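Local atomic coordinates of dihydroorotase (Saccharomyces cerevisiae, PDB entry 7CA0), a protein that catalyses the reversible cyclisation of N-carbamoyl-L-aspartate to (S)-dihydroorotate, the third step of de novo pyrimidine biosynthesis, using zinc as its cofactor. Residues A[12-17]-A[39-44]. Numbering follows the deposited sequence.
Sequences DMHVHV and YIMPNL. With ZN (zinc ion), chain E; FOT (5-fluoro-2,6-dioxo-1,2,3,6-tetrahydropyrimidine-4-carboxylic acid), chain G.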
loop_
_atom_site.group_PDB
_atom_site.type_symbol
_atom_site.label_atom_id
_atom_site.label_comp_id
_atom_site.label_asym_id
_atom_site.label_seq_id
_atom_site.Cartn_x
_atom_site.Cartn_y
_atom_site.Cartn_z
ATOM N N ASP A 12 20.623 -19.076 1.240
ATOM C CA ASP A 12 19.662 -18.071 0.810
ATOM C C ASP A 12 19.266 -18.420 -0.622
ATOM O O ASP A 12 20.005 -18.124 -1.568
ATOM C CB ASP A 12 20.247 -16.670 0.889
ATOM C CG ASP A 12 19.240 -15.599 0.505
ATOM O OD1 ASP A 12 18.120 -15.936 0.048
ATOM O OD2 ASP A 12 19.592 -14.404 0.643
ATOM N N MET A 13 18.094 -19.019 -0.780
ATOM C CA MET A 13 17.661 -19.521 -2.101
ATOM C C MET A 13 16.868 -18.500 -2.929
ATOM O O MET A 13 16.157 -18.924 -3.822
ATOM C CB MET A 13 16.907 -20.836 -1.917
ATOM C CG MET A 13 17.785 -21.932 -1.322
ATOM S SD MET A 13 19.451 -22.026 -2.013
ATOM C CE MET A 13 19.830 -23.757 -1.809
ATOM N N HIS A 14 16.999 -17.206 -2.655
ATOM C CA HIS A 14 16.359 -16.174 -3.484
ATOM C C HIS A 14 17.164 -14.874 -3.340
ATOM O O HIS A 14 16.926 -14.098 -2.414
ATOM C CB HIS A 14 14.909 -15.973 -3.087
ATOM C CG HIS A 14 14.086 -15.262 -4.119
ATOM N ND1 HIS A 14 12.892 -15.762 -4.589
ATOM C CD2 HIS A 14 14.286 -14.093 -4.772
ATOM C CE1 HIS A 14 12.391 -14.931 -5.486
ATOM N NE2 HIS A 14 13.216 -13.910 -5.616
ATOM N N VAL A 15 18.097 -14.647 -4.272
ATOM C CA VAL A 15 19.056 -13.549 -4.196
ATOM C C VAL A 15 19.034 -12.763 -5.499
ATOM O O VAL A 15 19.012 -13.352 -6.585
ATOM C CB VAL A 15 20.486 -14.069 -3.906
ATOM C CG1 VAL A 15 21.530 -12.964 -4.123
ATOM C CG2 VAL A 15 20.591 -14.603 -2.476
ATOM N N HIS A 16 19.030 -11.432 -5.393
ATOM C CA HIS A 16 19.241 -10.543 -6.524
ATOM C C HIS A 16 20.510 -9.736 -6.333
ATOM O O HIS A 16 20.658 -9.046 -5.321
ATOM C CB HIS A 16 18.064 -9.587 -6.702
ATOM C CG HIS A 16 16.788 -10.271 -7.058
ATOM N ND1 HIS A 16 16.343 -10.376 -8.356
ATOM C CD2 HIS A 16 15.870 -10.903 -6.290
ATOM C CE1 HIS A 16 15.204 -11.047 -8.375
ATOM N NE2 HIS A 16 14.892 -11.374 -7.135
ATOM N N VAL A 17 21.440 -9.808 -7.282
ATOM C CA VAL A 17 22.715 -9.058 -7.087
ATOM C C VAL A 17 22.962 -8.072 -8.221
ATOM O O VAL A 17 24.045 -7.532 -8.270
ATOM C CB VAL A 17 23.919 -10.013 -6.982
ATOM C CG1 VAL A 17 25.218 -9.226 -6.903
ATOM C CG2 VAL A 17 23.768 -10.928 -5.776
ATOM N N TYR A 39 21.216 -18.738 -4.279
ATOM C CA TYR A 39 20.562 -18.968 -5.571
ATOM C C TYR A 39 20.335 -17.631 -6.280
ATOM O O TYR A 39 19.568 -16.797 -5.788
ATOM C CB TYR A 39 19.236 -19.698 -5.375
ATOM C CG TYR A 39 18.594 -20.131 -6.667
ATOM C CD1 TYR A 39 19.179 -21.101 -7.467
ATOM C CD2 TYR A 39 17.409 -19.557 -7.098
ATOM C CE1 TYR A 39 18.597 -21.494 -8.660
ATOM C CE2 TYR A 39 16.813 -19.945 -8.294
ATOM C CZ TYR A 39 17.411 -20.913 -9.069
ATOM O OH TYR A 39 16.827 -21.303 -10.258
ATOM N N ILE A 40 20.978 -17.438 -7.438
ATOM C CA ILE A 40 21.038 -16.132 -8.103
ATOM C C ILE A 40 19.928 -16.002 -9.150
ATOM O O ILE A 40 19.823 -16.823 -10.066
ATOM C CB ILE A 40 22.424 -15.901 -8.735
ATOM C CG1 ILE A 40 23.509 -15.962 -7.663
ATOM C CG2 ILE A 40 22.502 -14.547 -9.392
ATOM C CD1 ILE A 40 23.422 -14.839 -6.652
ATOM N N MET A 41 19.101 -14.946 -9.025
ATOM C CA MET A 41 17.955 -14.743 -9.897
ATOM C C MET A 41 18.360 -14.028 -11.188
ATOM O O MET A 41 19.370 -13.325 -11.218
ATOM C CB MET A 41 16.871 -13.951 -9.169
ATOM C CG MET A 41 16.147 -14.733 -8.058
ATOM S SD MET A 41 15.451 -16.257 -8.696
ATOM C CE MET A 41 14.699 -17.080 -7.288
ATOM N N PRO A 42 17.609 -14.239 -12.276
ATOM C CA PRO A 42 18.041 -13.820 -13.626
ATOM C C PRO A 42 17.422 -12.540 -14.211
ATOM O O PRO A 42 17.637 -12.272 -15.405
ATOM C CB PRO A 42 17.602 -15.024 -14.465
ATOM C CG PRO A 42 16.266 -15.400 -13.839
ATOM C CD PRO A 42 16.449 -15.156 -12.338
ATOM N N ASN A 43 16.654 -11.756 -13.459
ATOM C CA ASN A 43 15.897 -10.656 -14.053
ATOM C C ASN A 43 16.769 -9.404 -14.213
ATOM O O ASN A 43 16.471 -8.322 -13.712
ATOM C CB ASN A 43 14.648 -10.378 -13.226
ATOM C CG ASN A 43 14.974 -9.973 -11.793
ATOM O OD1 ASN A 43 16.039 -10.311 -11.281
ATOM N ND2 ASN A 43 14.069 -9.230 -11.151
ATOM N N LEU A 44 17.867 -9.572 -14.941
ATOM C CA LEU A 44 18.684 -8.456 -15.388
ATOM C C LEU A 44 18.076 -7.842 -16.651
ATOM O O LEU A 44 17.121 -8.368 -17.244
ATOM C CB LEU A 44 20.118 -8.896 -15.673
ATOM C CG LEU A 44 20.845 -9.882 -14.776
ATOM C CD1 LEU A 44 22.266 -10.050 -15.287
ATOM C CD2 LEU A 44 20.844 -9.376 -13.354
HETATM ZN ZN ZN E . 13.093 -11.952 -6.314
HETATM C C2 FOT G . 13.941 -7.778 -8.332
HETATM C C6 FOT G . 12.879 -6.231 -7.099
HETATM C C5 FOT G . 11.926 -7.183 -6.709
HETATM O O2 FOT G . 14.840 -7.995 -9.045
HETATM N N3 FOT G . 13.074 -8.795 -8.018
HETATM N N1 FOT G . 13.868 -6.509 -7.893
HETATM O O6 FOT G . 12.916 -5.100 -6.762
HETATM F F5 FOT G . 10.890 -6.915 -5.863
HETATM C C4 FOT G . 12.055 -8.558 -7.220
HETATM C C41 FOT G . 11.045 -9.666 -6.847
HETATM O O42 FOT G . 10.864 -10.666 -7.572
HETATM O O41 FOT G . 10.354 -9.624 -5.804
#
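Met41 packs against the ring faces of His14 and His16, the HxH pair whose NE2 atoms, with Asp258, bind one of the two zinc ions. Met41 CB lies 3.8 Å from the centroid of the His16 ring, a CH-pi contact on the face opposite the ligand. CG, anti to the carbonyl carbon (chi1 -71°), continues past Val15 O and His16 NE2; SD stands over the His14 ring, and CE ends 3.5 Å from its centroid. Glu179 accepts a hydrogen bond from His14 ND1 and, with the metal at NE2, holds this ring's rotation. At the other ring's edge, His16 ND1 gives a weak, bent hydrogen bond (2.9 Å, 123°) to Asn43 OD1, while Asn43 ND2 donates to O2 of the bound 5-fluoroorotate at 2.6 Å. With alanine in place of Asn43, that ligand carbonyl is likely to lose this donor, and His16 ND1 its weakly bonded amide partner. The parallel strands are joined by backbone hydrogen bonds from Tyr39 N to Asp12 O, Val15 N to Tyr39 O and Met41 N to Val15 O, and Ile40 CD1 meets Val15 CG1 away from the metal. Strand ends delivering an HxH metal site are characteristic of the amidohydrolase TIM barrel.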